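Local coordinates for protein Atg1 tMIT (Kluyveromyces marxianus, PDB 4P1N) that supplies the tandem MIT domains of a serine/threonine protein kinase that is essential for autophagy and required for autophagosome formation, at residues B[30-35]-B[103-108]; B[118-123]-B[141-146]; B[218-223]-B[258-263]; B[230-235]-B[244-249]. One frame throughout, in Å; residues are numbered along the deposited sequence.

Contact 1. Residues B[30-35]-B[103-108]; sequences MKFSQI and MESLLL
Lys31, in the last turn of helix 10-33, lies along the side of helix 95-129 in the helical bundle of the first MIT domain, and its CA comes to 5.3 Å from the CA of Ser105. On the far side of helix 95-129, Leu106 packs against Ala157 and Leu160 of helix 137-170. The lysine chain is used over its whole length: CB rests on Ser105 CB at 3.8 Å, CG meets Leu108 CD1, and a bend at chi2 (-69°) turns the amino end toward Glu104. There NZ forms a salt bridge of 2.6 Å with Glu104 OE2, approaching from above the carboxylate plane, 59° out of it. Shortened to an alanine, this side chain would lose the CG contact with Leu108 and is likely to leave the buried Glu104 without its close cationic mate, since Lys100 reaches OE1 only as a long, weak ion pair. Phe32 is met at the edge of its ring, near the ring plane, by Ser105 OG. The Ser105 hydroxyl is hydrogen-bonded to the carbonyl of Ala28, one turn before Phe32 on helix 10-33. Ile35 closes the contact with CD1 4.3 Å from Ser105 CB.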
loop_
_atom_site.group_PDB
_atom_site.type_symbol
_atom_site.label_atom_id
_atom_site.label_comp_id
_atom_site.label_asym_id
_atom_site.label_seq_id
_atom_site.Cartn_x
_atom_site.Cartn_y
_atom_site.Cartn_z
ATOM N N MET B 30 -2.027 -11.124 -12.479
ATOM C CA MET B 30 -1.519 -11.794 -13.665
ATOM C C MET B 30 -2.642 -12.682 -14.317
ATOM O O MET B 30 -2.735 -12.774 -15.517
ATOM C CB MET B 30 -0.269 -12.591 -13.307
ATOM C CG MET B 30 0.317 -13.412 -14.447
ATOM S SD MET B 30 -0.548 -14.993 -14.639
ATOM C CE MET B 30 0.535 -16.099 -13.730
ATOM N N LYS B 31 -3.514 -13.290 -13.522
ATOM C CA LYS B 31 -4.635 -14.043 -14.077
ATOM C C LYS B 31 -5.700 -13.082 -14.571
ATOM O O LYS B 31 -6.231 -13.268 -15.642
ATOM C CB LYS B 31 -5.258 -14.963 -13.048
ATOM C CG LYS B 31 -4.358 -16.050 -12.538
ATOM C CD LYS B 31 -4.083 -17.063 -13.615
ATOM C CE LYS B 31 -3.458 -18.330 -13.064
ATOM N NZ LYS B 31 -3.678 -19.411 -14.052
ATOM N N PHE B 32 -5.980 -12.043 -13.788
ATOM C CA PHE B 32 -6.978 -11.048 -14.127
ATOM C C PHE B 32 -6.661 -10.392 -15.475
ATOM O O PHE B 32 -7.554 -10.243 -16.308
ATOM C CB PHE B 32 -7.054 -9.977 -13.048
ATOM C CG PHE B 32 -8.245 -9.075 -13.148
ATOM C CD1 PHE B 32 -9.512 -9.551 -12.885
ATOM C CD2 PHE B 32 -8.096 -7.743 -13.471
ATOM C CE1 PHE B 32 -10.626 -8.728 -12.979
ATOM C CE2 PHE B 32 -9.195 -6.903 -13.562
ATOM C CZ PHE B 32 -10.465 -7.388 -13.295
ATOM N N SER B 33 -5.408 -10.006 -15.669
ATOM C CA SER B 33 -4.961 -9.379 -16.933
ATOM C C SER B 33 -5.296 -10.165 -18.184
ATOM O O SER B 33 -5.705 -9.575 -19.178
ATOM C CB SER B 33 -3.463 -9.156 -16.918
ATOM O OG SER B 33 -3.210 -7.839 -16.543
ATOM N N GLN B 34 -5.148 -11.488 -18.134
ATOM C CA GLN B 34 -5.471 -12.349 -19.299
ATOM C C GLN B 34 -6.958 -12.398 -19.600
ATOM O O GLN B 34 -7.384 -13.038 -20.560
ATOM C CB GLN B 34 -4.963 -13.780 -19.109
ATOM C CG GLN B 34 -3.464 -13.899 -18.891
ATOM C CD GLN B 34 -3.094 -15.274 -18.368
ATOM O OE1 GLN B 34 -3.492 -16.285 -18.940
ATOM N NE2 GLN B 34 -2.344 -15.326 -17.277
ATOM N N ILE B 35 -7.747 -11.729 -18.772
ATOM C CA ILE B 35 -9.185 -11.602 -18.961
ATOM C C ILE B 35 -9.553 -10.258 -19.601
ATOM O O ILE B 35 -10.613 -10.135 -20.207
ATOM C CB ILE B 35 -9.885 -11.783 -17.595
ATOM C CG1 ILE B 35 -9.909 -13.261 -17.234
ATOM C CG2 ILE B 35 -11.293 -11.196 -17.558
ATOM C CD1 ILE B 35 -9.787 -13.465 -15.746
ATOM N N MET B 103 -12.368 -18.115 -12.532
ATOM C CA MET B 103 -12.313 -18.818 -11.263
ATOM C C MET B 103 -10.962 -18.678 -10.568
ATOM O O MET B 103 -10.925 -18.416 -9.395
ATOM C CB MET B 103 -12.630 -20.310 -11.407
ATOM C CG MET B 103 -13.944 -20.704 -10.778
ATOM S SD MET B 103 -13.917 -20.533 -8.985
ATOM C CE MET B 103 -14.491 -22.164 -8.477
ATOM N N GLU B 104 -9.889 -18.910 -11.303
ATOM C CA GLU B 104 -8.531 -18.848 -10.786
ATOM C C GLU B 104 -8.244 -17.468 -10.215
ATOM O O GLU B 104 -7.787 -17.352 -9.088
ATOM C CB GLU B 104 -7.514 -19.202 -11.853
ATOM C CG GLU B 104 -7.396 -20.700 -12.104
ATOM C CD GLU B 104 -6.529 -21.079 -13.315
ATOM O OE1 GLU B 104 -6.227 -22.293 -13.459
ATOM O OE2 GLU B 104 -6.172 -20.199 -14.132
ATOM N N SER B 105 -8.581 -16.439 -10.978
ATOM C CA SER B 105 -8.383 -15.070 -10.539
ATOM C C SER B 105 -9.208 -14.774 -9.274
ATOM O O SER B 105 -8.690 -14.247 -8.294
ATOM C CB SER B 105 -8.681 -14.083 -11.674
ATOM O OG SER B 105 -8.083 -12.807 -11.393
ATOM N N LEU B 106 -10.464 -15.168 -9.259
ATOM C CA LEU B 106 -11.316 -14.936 -8.117
ATOM C C LEU B 106 -10.745 -15.536 -6.868
ATOM O O LEU B 106 -10.698 -14.875 -5.846
ATOM C CB LEU B 106 -12.688 -15.583 -8.314
ATOM C CG LEU B 106 -13.926 -14.922 -7.728
ATOM C CD1 LEU B 106 -15.054 -15.960 -7.697
ATOM C CD2 LEU B 106 -13.780 -14.226 -6.383
ATOM N N LEU B 107 -10.408 -16.820 -6.935
ATOM C CA LEU B 107 -9.850 -17.529 -5.801
ATOM C C LEU B 107 -8.586 -16.861 -5.243
ATOM O O LEU B 107 -8.401 -16.784 -4.017
ATOM C CB LEU B 107 -9.549 -19.005 -6.185
ATOM C CG LEU B 107 -10.776 -19.866 -6.537
ATOM C CD1 LEU B 107 -10.334 -21.297 -6.802
ATOM C CD2 LEU B 107 -11.818 -19.812 -5.441
ATOM N N LEU B 108 -7.730 -16.378 -6.138
ATOM C CA LEU B 108 -6.516 -15.640 -5.745
ATOM C C LEU B 108 -6.837 -14.301 -5.139
ATOM O O LEU B 108 -6.160 -13.875 -4.201
ATOM C CB LEU B 108 -5.581 -15.471 -6.960
ATOM C CG LEU B 108 -5.053 -16.816 -7.470
ATOM C CD1 LEU B 108 -4.326 -16.647 -8.783
ATOM C CD2 LEU B 108 -4.170 -17.512 -6.424
#

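Contact 2. Residues B[118-123]-B[141-146]; sequences SSMKLT and ILVQWI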
loop_
_atom_site.group_PDB
_atom_site.type_symbol
_atom_site.label_atom_id
_atom_site.label_comp_id
_atom_site.label_asym_id
_atom_site.label_seq_id
_atom_site.Cartn_x
_atom_site.Cartn_y
_atom_site.Cartn_z
ATOM N N SER B 118 -6.424 -10.277 7.715
ATOM C CA SER B 118 -5.633 -10.737 8.844
ATOM C C SER B 118 -4.711 -9.619 9.355
ATOM O O SER B 118 -4.516 -9.448 10.547
ATOM C CB SER B 118 -4.816 -11.940 8.401
ATOM O OG SER B 118 -4.018 -12.371 9.477
ATOM N N SER B 119 -4.115 -8.890 8.413
ATOM C CA SER B 119 -3.355 -7.669 8.678
ATOM C C SER B 119 -4.109 -6.598 9.460
ATOM O O SER B 119 -3.607 -6.036 10.453
ATOM C CB SER B 119 -2.889 -7.067 7.312
ATOM O OG SER B 119 -1.540 -6.766 7.447
ATOM N N MET B 120 -5.313 -6.284 9.011
ATOM C CA MET B 120 -6.106 -5.258 9.673
ATOM C C MET B 120 -6.494 -5.679 11.107
ATOM O O MET B 120 -6.463 -4.872 12.048
ATOM C CB MET B 120 -7.379 -4.972 8.889
ATOM C CG MET B 120 -7.157 -4.445 7.492
ATOM S SD MET B 120 -6.218 -2.919 7.534
ATOM C CE MET B 120 -7.572 -1.801 7.830
ATOM N N LYS B 121 -6.872 -6.943 11.248
ATOM C CA LYS B 121 -7.237 -7.520 12.547
ATOM C C LYS B 121 -6.094 -7.448 13.557
ATOM O O LYS B 121 -6.279 -7.011 14.679
ATOM C CB LYS B 121 -7.653 -8.979 12.357
ATOM C CG LYS B 121 -9.021 -9.107 11.714
ATOM C CD LYS B 121 -9.288 -10.512 11.205
ATOM C CE LYS B 121 -10.688 -10.637 10.601
ATOM N NZ LYS B 121 -10.927 -12.015 10.082
ATOM N N LEU B 122 -4.915 -7.872 13.133
ATOM C CA LEU B 122 -3.725 -7.833 13.958
ATOM C C LEU B 122 -3.436 -6.412 14.404
ATOM O O LEU B 122 -3.162 -6.154 15.582
ATOM C CB LEU B 122 -2.534 -8.373 13.167
ATOM C CG LEU B 122 -1.243 -8.653 13.939
ATOM C CD1 LEU B 122 -1.347 -9.982 14.673
ATOM C CD2 LEU B 122 -0.031 -8.683 13.024
ATOM N N THR B 123 -3.499 -5.489 13.451
ATOM C CA THR B 123 -3.280 -4.089 13.720
ATOM C C THR B 123 -4.368 -3.548 14.616
ATOM O O THR B 123 -4.097 -2.787 15.540
ATOM C CB THR B 123 -3.201 -3.265 12.404
ATOM O OG1 THR B 123 -2.176 -3.809 11.562
ATOM C CG2 THR B 123 -2.880 -1.822 12.706
ATOM N N ILE B 141 1.332 4.238 6.618
ATOM C CA ILE B 141 1.438 4.053 5.173
ATOM C C ILE B 141 1.006 2.643 4.791
ATOM O O ILE B 141 0.116 2.481 3.949
ATOM C CB ILE B 141 2.836 4.443 4.661
ATOM C CG1 ILE B 141 2.940 5.965 4.648
ATOM C CG2 ILE B 141 3.085 3.881 3.268
ATOM C CD1 ILE B 141 4.348 6.532 4.455
ATOM N N LEU B 142 1.563 1.635 5.465
ATOM C CA LEU B 142 1.245 0.247 5.178
ATOM C C LEU B 142 -0.212 -0.043 5.277
ATOM O O LEU B 142 -0.774 -0.765 4.449
ATOM C CB LEU B 142 1.942 -0.715 6.136
ATOM C CG LEU B 142 3.324 -1.169 5.743
ATOM C CD1 LEU B 142 3.827 -2.141 6.783
ATOM C CD2 LEU B 142 3.316 -1.859 4.395
ATOM N N VAL B 143 -0.813 0.460 6.343
ATOM C CA VAL B 143 -2.208 0.248 6.583
ATOM C C VAL B 143 -3.080 0.945 5.538
ATOM O O VAL B 143 -4.045 0.344 5.083
ATOM C CB VAL B 143 -2.594 0.640 8.018
ATOM C CG1 VAL B 143 -4.109 0.588 8.203
ATOM C CG2 VAL B 143 -1.910 -0.312 9.005
ATOM N N GLN B 144 -2.758 2.183 5.158
ATOM C CA GLN B 144 -3.417 2.771 3.976
ATOM C C GLN B 144 -3.327 1.874 2.734
ATOM O O GLN B 144 -4.357 1.613 2.069
ATOM C CB GLN B 144 -2.905 4.163 3.698
ATOM C CG GLN B 144 -3.353 5.138 4.803
ATOM C CD GLN B 144 -2.840 6.524 4.591
ATOM O OE1 GLN B 144 -2.036 6.769 3.690
ATOM N NE2 GLN B 144 -3.302 7.475 5.429
ATOM N N TRP B 145 -2.124 1.343 2.467
ATOM C CA TRP B 145 -1.941 0.399 1.365
ATOM C C TRP B 145 -2.808 -0.842 1.466
ATOM O O TRP B 145 -3.459 -1.225 0.497
ATOM C CB TRP B 145 -0.471 0.019 1.227
ATOM C CG TRP B 145 -0.184 -0.860 0.058
ATOM C CD1 TRP B 145 0.014 -0.499 -1.274
ATOM C CD2 TRP B 145 -0.117 -2.297 0.095
ATOM N NE1 TRP B 145 0.240 -1.652 -2.030
ATOM C CE2 TRP B 145 0.169 -2.752 -1.204
ATOM C CE3 TRP B 145 -0.207 -3.224 1.117
ATOM C CZ2 TRP B 145 0.313 -4.120 -1.500
ATOM C CZ3 TRP B 145 -0.020 -4.585 0.822
ATOM C CH2 TRP B 145 0.225 -5.008 -0.465
ATOM N N ILE B 146 -2.800 -1.488 2.636
ATOM C CA ILE B 146 -3.591 -2.689 2.894
ATOM C C ILE B 146 -5.042 -2.391 2.643
ATOM O O ILE B 146 -5.724 -3.132 1.960
ATOM C CB ILE B 146 -3.390 -3.169 4.378
ATOM C CG1 ILE B 146 -2.038 -3.819 4.542
ATOM C CG2 ILE B 146 -4.492 -4.122 4.817
ATOM C CD1 ILE B 146 -1.512 -3.854 5.966
#
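Met120 lays its thioether against Ile146, SD lying 3.4 Å from Ile146 CG2, and the same sulfur reaches Val143 CG1 at 4.1 Å. The methionine chain is folded at both chi2 and chi3 (-59° and -84°), which brings its end nearer to helix 137-170 than the direction of its CB would suggest; it and Ile146 run antiparallel alongside one another. The two branches of Ile146 divide the work. CG2 takes the Met120 sulfur, while CD1 runs up to Ser119, 3.3 Å from OG and 3.7 Å from CB. One turn further along helix 95-129, Thr123 CG2 meets Val143 CG2 at 4.1 Å. The Thr123 hydroxyl is turned back to its own helix, where OG1 donates to Ser119 O over 2.9 Å; that carbonyl also accepts from Thr123 N, on the opposite face of its plane.

The segments run roughly antiparallel, axes 10.5 Å apart and 141° between their directions, as neighbouring helices of the first MIT domain. Helix 10-33 joins them through Leu17 on Ser119 and Ser18 on Ile146. Trp145 and Gln144 hydrogen-bond Gln144 and Trp145 of the second subunit, and a chain of another protein packs on Met120 and Val143. Cut back to an alanine, Ile146 would lose both branches, which is likely to open a gap beside Ser119 and cost the Met120 sulfur the closer of its two contacts here. No hydrogen bond crosses between the segments: van der Waals contact among methyl groups, the sulfur and the Ser119 side chain suggests that fit rather than charge governs this pairing.

Contact 3. Residues B[218-223]-B[258-263]; sequences TSLWML and KYVSSI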
loop_
_atom_site.group_PDB
_atom_site.type_symbol
_atom_site.label_atom_id
_atom_site.label_comp_id
_atom_site.label_asym_id
_atom_site.label_seq_id
_atom_site.Cartn_x
_atom_site.Cartn_y
_atom_site.Cartn_z
ATOM N N THR B 218 9.913 -14.953 -3.213
ATOM C CA THR B 218 8.513 -14.988 -3.651
ATOM C C THR B 218 7.885 -16.362 -3.479
ATOM O O THR B 218 6.789 -16.454 -2.906
ATOM C CB THR B 218 8.348 -14.507 -5.087
ATOM O OG1 THR B 218 8.872 -13.178 -5.187
ATOM C CG2 THR B 218 6.869 -14.547 -5.514
ATOM N N SER B 219 8.580 -17.416 -3.912
ATOM C CA SER B 219 8.098 -18.787 -3.698
ATOM C C SER B 219 7.904 -19.100 -2.244
ATOM O O SER B 219 7.008 -19.841 -1.879
ATOM C CB SER B 219 9.075 -19.822 -4.217
ATOM O OG SER B 219 9.229 -19.750 -5.608
ATOM N N LEU B 220 8.799 -18.603 -1.400
ATOM C CA LEU B 220 8.725 -18.894 -0.002
ATOM C C LEU B 220 7.551 -18.169 0.628
ATOM O O LEU B 220 6.825 -18.753 1.403
ATOM C CB LEU B 220 10.008 -18.474 0.710
ATOM C CG LEU B 220 11.188 -19.403 0.466
ATOM C CD1 LEU B 220 12.423 -18.724 1.030
ATOM C CD2 LEU B 220 10.982 -20.773 1.107
ATOM N N TRP B 221 7.361 -16.893 0.295
ATOM C CA TRP B 221 6.175 -16.199 0.801
ATOM C C TRP B 221 4.916 -16.963 0.441
ATOM O O TRP B 221 4.054 -17.154 1.280
ATOM C CB TRP B 221 6.057 -14.797 0.258
ATOM C CG TRP B 221 7.079 -13.858 0.733
ATOM C CD1 TRP B 221 7.918 -13.107 -0.057
ATOM C CD2 TRP B 221 7.353 -13.477 2.089
ATOM N NE1 TRP B 221 8.689 -12.296 0.726
ATOM C CE2 TRP B 221 8.363 -12.499 2.045
ATOM C CE3 TRP B 221 6.812 -13.829 3.317
ATOM C CZ2 TRP B 221 8.856 -11.896 3.170
ATOM C CZ3 TRP B 221 7.319 -13.239 4.467
ATOM C CH2 TRP B 221 8.338 -12.283 4.385
ATOM N N MET B 222 4.840 -17.433 -0.800
ATOM C CA MET B 222 3.660 -18.173 -1.299
ATOM C C MET B 222 3.395 -19.429 -0.538
ATOM O O MET B 222 2.275 -19.654 -0.099
ATOM C CB MET B 222 3.797 -18.500 -2.781
ATOM C CG MET B 222 3.763 -17.238 -3.627
ATOM S SD MET B 222 3.809 -17.582 -5.399
ATOM C CE MET B 222 2.221 -18.295 -5.676
ATOM N N LEU B 223 4.426 -20.251 -0.351
ATOM C CA LEU B 223 4.272 -21.503 0.367
ATOM C C LEU B 223 4.021 -21.315 1.854
ATOM O O LEU B 223 3.364 -22.162 2.487
ATOM C CB LEU B 223 5.509 -22.414 0.155
ATOM C CG LEU B 223 5.768 -22.920 -1.250
ATOM C CD1 LEU B 223 7.102 -23.662 -1.324
ATOM C CD2 LEU B 223 4.637 -23.823 -1.693
ATOM N N LYS B 258 8.749 -29.635 3.107
ATOM C CA LYS B 258 10.011 -30.063 2.515
ATOM C C LYS B 258 10.476 -29.044 1.476
ATOM O O LYS B 258 11.605 -28.566 1.514
ATOM C CB LYS B 258 9.893 -31.455 1.874
ATOM C CG LYS B 258 9.445 -32.573 2.817
ATOM C CD LYS B 258 10.509 -32.994 3.823
ATOM C CE LYS B 258 11.376 -34.149 3.316
ATOM N NZ LYS B 258 10.872 -35.495 3.727
ATOM N N TYR B 259 9.592 -28.693 0.558
ATOM C CA TYR B 259 9.902 -27.652 -0.448
ATOM C C TYR B 259 10.317 -26.333 0.156
ATOM O O TYR B 259 11.272 -25.709 -0.311
ATOM C CB TYR B 259 8.747 -27.485 -1.415
ATOM C CG TYR B 259 8.648 -28.645 -2.380
ATOM C CD1 TYR B 259 9.667 -28.880 -3.279
ATOM C CD2 TYR B 259 7.552 -29.504 -2.386
ATOM C CE1 TYR B 259 9.621 -29.939 -4.162
ATOM C CE2 TYR B 259 7.484 -30.568 -3.279
ATOM C CZ TYR B 259 8.537 -30.769 -4.158
ATOM O OH TYR B 259 8.544 -31.770 -5.068
ATOM N N VAL B 260 9.641 -25.915 1.218
ATOM C CA VAL B 260 10.033 -24.688 1.924
ATOM C C VAL B 260 11.481 -24.784 2.375
ATOM O O VAL B 260 12.256 -23.838 2.174
ATOM C CB VAL B 260 9.137 -24.389 3.151
ATOM C CG1 VAL B 260 9.798 -23.387 4.086
ATOM C CG2 VAL B 260 7.796 -23.850 2.693
ATOM N N SER B 261 11.837 -25.927 2.960
ATOM C CA SER B 261 13.197 -26.165 3.432
ATOM C C SER B 261 14.220 -26.054 2.341
ATOM O O SER B 261 15.200 -25.361 2.490
ATOM C CB SER B 261 13.341 -27.551 4.085
ATOM O OG SER B 261 12.800 -27.540 5.386
ATOM N N SER B 262 14.000 -26.741 1.238
ATOM C CA SER B 262 14.968 -26.727 0.138
ATOM C C SER B 262 15.051 -25.382 -0.557
ATOM O O SER B 262 16.140 -24.925 -0.908
ATOM C CB SER B 262 14.656 -27.838 -0.865
ATOM O OG SER B 262 13.702 -27.424 -1.792
ATOM N N ILE B 263 13.908 -24.697 -0.711
ATOM C CA ILE B 263 13.956 -23.373 -1.331
ATOM C C ILE B 263 14.707 -22.403 -0.430
ATOM O O ILE B 263 15.563 -21.659 -0.910
ATOM C CB ILE B 263 12.570 -22.825 -1.707
ATOM C CG1 ILE B 263 11.946 -23.695 -2.793
ATOM C CG2 ILE B 263 12.689 -21.429 -2.303
ATOM C CD1 ILE B 263 10.435 -23.621 -2.853
#
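Leu223 and Leu220 of helix 209-227 engage Val260 and Ile263 of helix 250-273, each leucine touching both partners. Leu223 CB lies 3.7 Å from Val260 CG2, and its CD1 meets Ile263 CD1 at the same distance, Leu223 and Ile263 crossing at about a right angle. Leu220 passes Ile263 in the opposite direction, CG against CG2 at 3.7 Å, while its CD2 touches Val260 O at 3.5 Å. Val260 spreads its methyls between the leucines because CG1, anti to the backbone N (chi1 163°), goes to Leu220 and CG2 goes to Leu223. Around this apolar group, Tyr259 offers only its CB to Leu223 CD1, its ring leading away toward Tyr189, and Ser219 brings its CB near Ile263 CD1. The Ser219 hydroxyl serves another helix, hydrogen-bonded to Ala192 O and to Ser196 OG. The axes lie 9.9 Å apart and run nearly antiparallel, 157° between directions, as an adjacent helix pair of the second MIT domain. Helix 184-204 packs on both members, Ile195 on Ser219 and Ser196 on Ile263, to complete a three-helix bundle, while Val23 of helix 10-33 rests on Met222.

Contact 4. Residues B[230-235]-B[244-249]; sequences HLSSNE and NITSLD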
loop_
_atom_site.group_PDB
_atom_site.type_symbol
_atom_site.label_atom_id
_atom_site.label_comp_id
_atom_site.label_asym_id
_atom_site.label_seq_id
_atom_site.Cartn_x
_atom_site.Cartn_y
_atom_site.Cartn_z
ATOM N N HIS B 230 -3.562 -19.366 10.238
ATOM C CA HIS B 230 -4.521 -18.282 10.053
ATOM C C HIS B 230 -4.717 -17.913 8.568
ATOM O O HIS B 230 -5.542 -17.065 8.303
ATOM C CB HIS B 230 -4.124 -16.964 10.777
ATOM C CG HIS B 230 -3.152 -17.112 11.914
ATOM N ND1 HIS B 230 -1.793 -16.925 11.756
ATOM C CD2 HIS B 230 -3.345 -17.361 13.235
ATOM C CE1 HIS B 230 -1.189 -17.087 12.921
ATOM N NE2 HIS B 230 -2.108 -17.355 13.835
ATOM N N LEU B 231 -3.943 -18.490 7.633
ATOM C CA LEU B 231 -4.004 -18.114 6.201
ATOM C C LEU B 231 -4.280 -19.273 5.237
ATOM O O LEU B 231 -4.677 -19.038 4.097
ATOM C CB LEU B 231 -2.683 -17.506 5.763
ATOM C CG LEU B 231 -2.136 -16.329 6.548
ATOM C CD1 LEU B 231 -0.869 -15.825 5.847
ATOM C CD2 LEU B 231 -3.179 -15.232 6.654
ATOM N N SER B 232 -4.036 -20.502 5.688
ATOM C CA SER B 232 -4.114 -21.687 4.859
ATOM C C SER B 232 -5.522 -22.240 4.758
ATOM O O SER B 232 -5.758 -23.141 3.983
ATOM C CB SER B 232 -3.239 -22.806 5.435
ATOM O OG SER B 232 -3.655 -23.106 6.747
ATOM N N SER B 233 -6.444 -21.707 5.532
ATOM C CA SER B 233 -7.855 -22.067 5.390
ATOM C C SER B 233 -8.460 -21.592 4.076
ATOM O O SER B 233 -8.145 -20.508 3.619
ATOM C CB SER B 233 -8.648 -21.495 6.555
ATOM O OG SER B 233 -8.416 -22.346 7.674
ATOM N N ASN B 234 -9.361 -22.398 3.509
ATOM C CA ASN B 234 -9.870 -22.166 2.171
ATOM C C ASN B 234 -11.163 -21.374 2.238
ATOM O O ASN B 234 -12.145 -21.808 2.858
ATOM C CB ASN B 234 -10.074 -23.483 1.440
ATOM C CG ASN B 234 -10.414 -23.289 -0.032
ATOM O OD1 ASN B 234 -11.301 -22.511 -0.371
ATOM N ND2 ASN B 234 -9.710 -24.007 -0.913
ATOM N N GLU B 235 -11.178 -20.236 1.542
ATOM C CA GLU B 235 -12.250 -19.322 1.722
ATOM C C GLU B 235 -13.567 -19.705 1.023
ATOM O O GLU B 235 -14.552 -19.050 1.228
ATOM C CB GLU B 235 -11.898 -17.825 1.473
ATOM C CG GLU B 235 -10.616 -17.194 0.976
ATOM C CD GLU B 235 -9.280 -17.864 1.160
ATOM O OE1 GLU B 235 -8.476 -17.429 2.046
ATOM O OE2 GLU B 235 -8.982 -18.734 0.305
ATOM N N ASN B 244 -13.596 -21.002 7.922
ATOM C CA ASN B 244 -13.061 -21.630 6.735
ATOM C C ASN B 244 -12.216 -22.795 7.138
ATOM O O ASN B 244 -11.561 -22.769 8.171
ATOM C CB ASN B 244 -12.288 -20.592 5.913
ATOM C CG ASN B 244 -13.211 -19.455 5.460
ATOM O OD1 ASN B 244 -13.016 -18.315 5.813
ATOM N ND2 ASN B 244 -14.249 -19.790 4.739
ATOM N N ILE B 245 -12.241 -23.819 6.306
ATOM C CA ILE B 245 -11.683 -25.083 6.632
ATOM C C ILE B 245 -10.443 -25.298 5.743
ATOM O O ILE B 245 -10.450 -24.944 4.549
ATOM C CB ILE B 245 -12.740 -26.178 6.387
ATOM C CG1 ILE B 245 -13.928 -26.019 7.361
ATOM C CG2 ILE B 245 -12.132 -27.574 6.501
ATOM C CD1 ILE B 245 -13.565 -25.779 8.817
ATOM N N THR B 246 -9.392 -25.872 6.329
ATOM C CA THR B 246 -8.210 -26.199 5.548
ATOM C C THR B 246 -8.526 -27.430 4.731
ATOM O O THR B 246 -9.160 -28.363 5.202
ATOM C CB THR B 246 -6.968 -26.444 6.407
ATOM O OG1 THR B 246 -6.739 -25.282 7.209
ATOM C CG2 THR B 246 -5.744 -26.683 5.525
ATOM N N SER B 247 -8.109 -27.383 3.486
ATOM C CA SER B 247 -8.443 -28.373 2.482
ATOM C C SER B 247 -7.259 -29.303 2.225
ATOM O O SER B 247 -7.391 -30.326 1.560
ATOM C CB SER B 247 -8.789 -27.625 1.189
ATOM O OG SER B 247 -9.129 -28.552 0.176
ATOM N N LEU B 248 -6.090 -28.894 2.706
ATOM C CA LEU B 248 -4.882 -29.665 2.584
ATOM C C LEU B 248 -4.955 -30.796 3.598
ATOM O O LEU B 248 -5.477 -30.593 4.698
ATOM C CB LEU B 248 -3.664 -28.803 2.916
ATOM C CG LEU B 248 -3.327 -27.606 2.009
ATOM C CD1 LEU B 248 -2.401 -26.644 2.730
ATOM C CD2 LEU B 248 -2.675 -28.062 0.725
ATOM N N ASP B 249 -4.429 -31.961 3.232
ATOM C CA ASP B 249 -4.168 -33.018 4.214
ATOM C C ASP B 249 -2.738 -32.933 4.753
ATOM O O ASP B 249 -1.938 -32.113 4.300
ATOM C CB ASP B 249 -4.511 -34.409 3.658
ATOM C CG ASP B 249 -3.435 -34.989 2.732
ATOM O OD1 ASP B 249 -2.220 -34.775 2.943
ATOM O OD2 ASP B 249 -3.820 -35.730 1.799
#
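Asn234 N donates to Ile245 O over 3.0 Å with a nearly straight N-H (164°), the one backbone bond between the segments, although the donor stands 54° above the carbonyl plane. Packing is close beside it: Asn244 CB lies 3.3 Å from Asn234 O and 3.8 Å from Ser233 CB. Thr246 CA sits 4.2 Å from Ser233 CA. Asn234 CG lies opposite its own N (chi1 -172°), which sets CB against Ile245 O and leads the amide on to partners beyond the two segments: OD1 accepts from Val236 N, and ND2 makes a weak bond to Glu185 of helix 184-204.

The other part is looser and richer in hydroxyls. Ser233 OG lies 3.2 Å from Asn244 O and makes only a weak bond of 3.4 Å with Thr246 OG1. Ser232 OG stays 3.8 Å from Thr246 OG1. The buried Ser232 hydroxyl is hydrogen-bonded instead to Asp228 O, just after helix 209-227.

The two segments belong to the connection from helix 209-227 to helix 250-273 in the second MIT domain, the latter opened by Asp249 as its N-cap, with OD1 on Asp252 N. Glu235 turns away to a salt bridge with Lys111 and a hydrogen bond with Thr114 of helix 95-129, tying the loop to the first domain. The chain of another protein bonds to Thr246 O and to the Ser247 backbone. One settled backbone bond, with weak hydroxyl contacts beside it, suggests a connection held lightly and largely by polar groups.

Contacts 1 and 2 share helix 95-129 and belong to the first MIT domain, their centres 23 Å apart; contacts 3 and 4 belong to the second, with contact 4 nested in the loop that contact 3 closes. Contacts 1, 2 and 3 are buried between helices, whereas contact 4 is a partly buried meeting of connecting segments. Chemistry follows place: contacts 2 and 3 have no hydrogen bond between their segments, contact 1 adds a salt bridge to its apolar packing, and contact 4 relies on backbone and hydroxyl groups. Contacts 2 and 4 touch across the two domains, Ser118 CB lying 4.1 Å from Leu231 CD2.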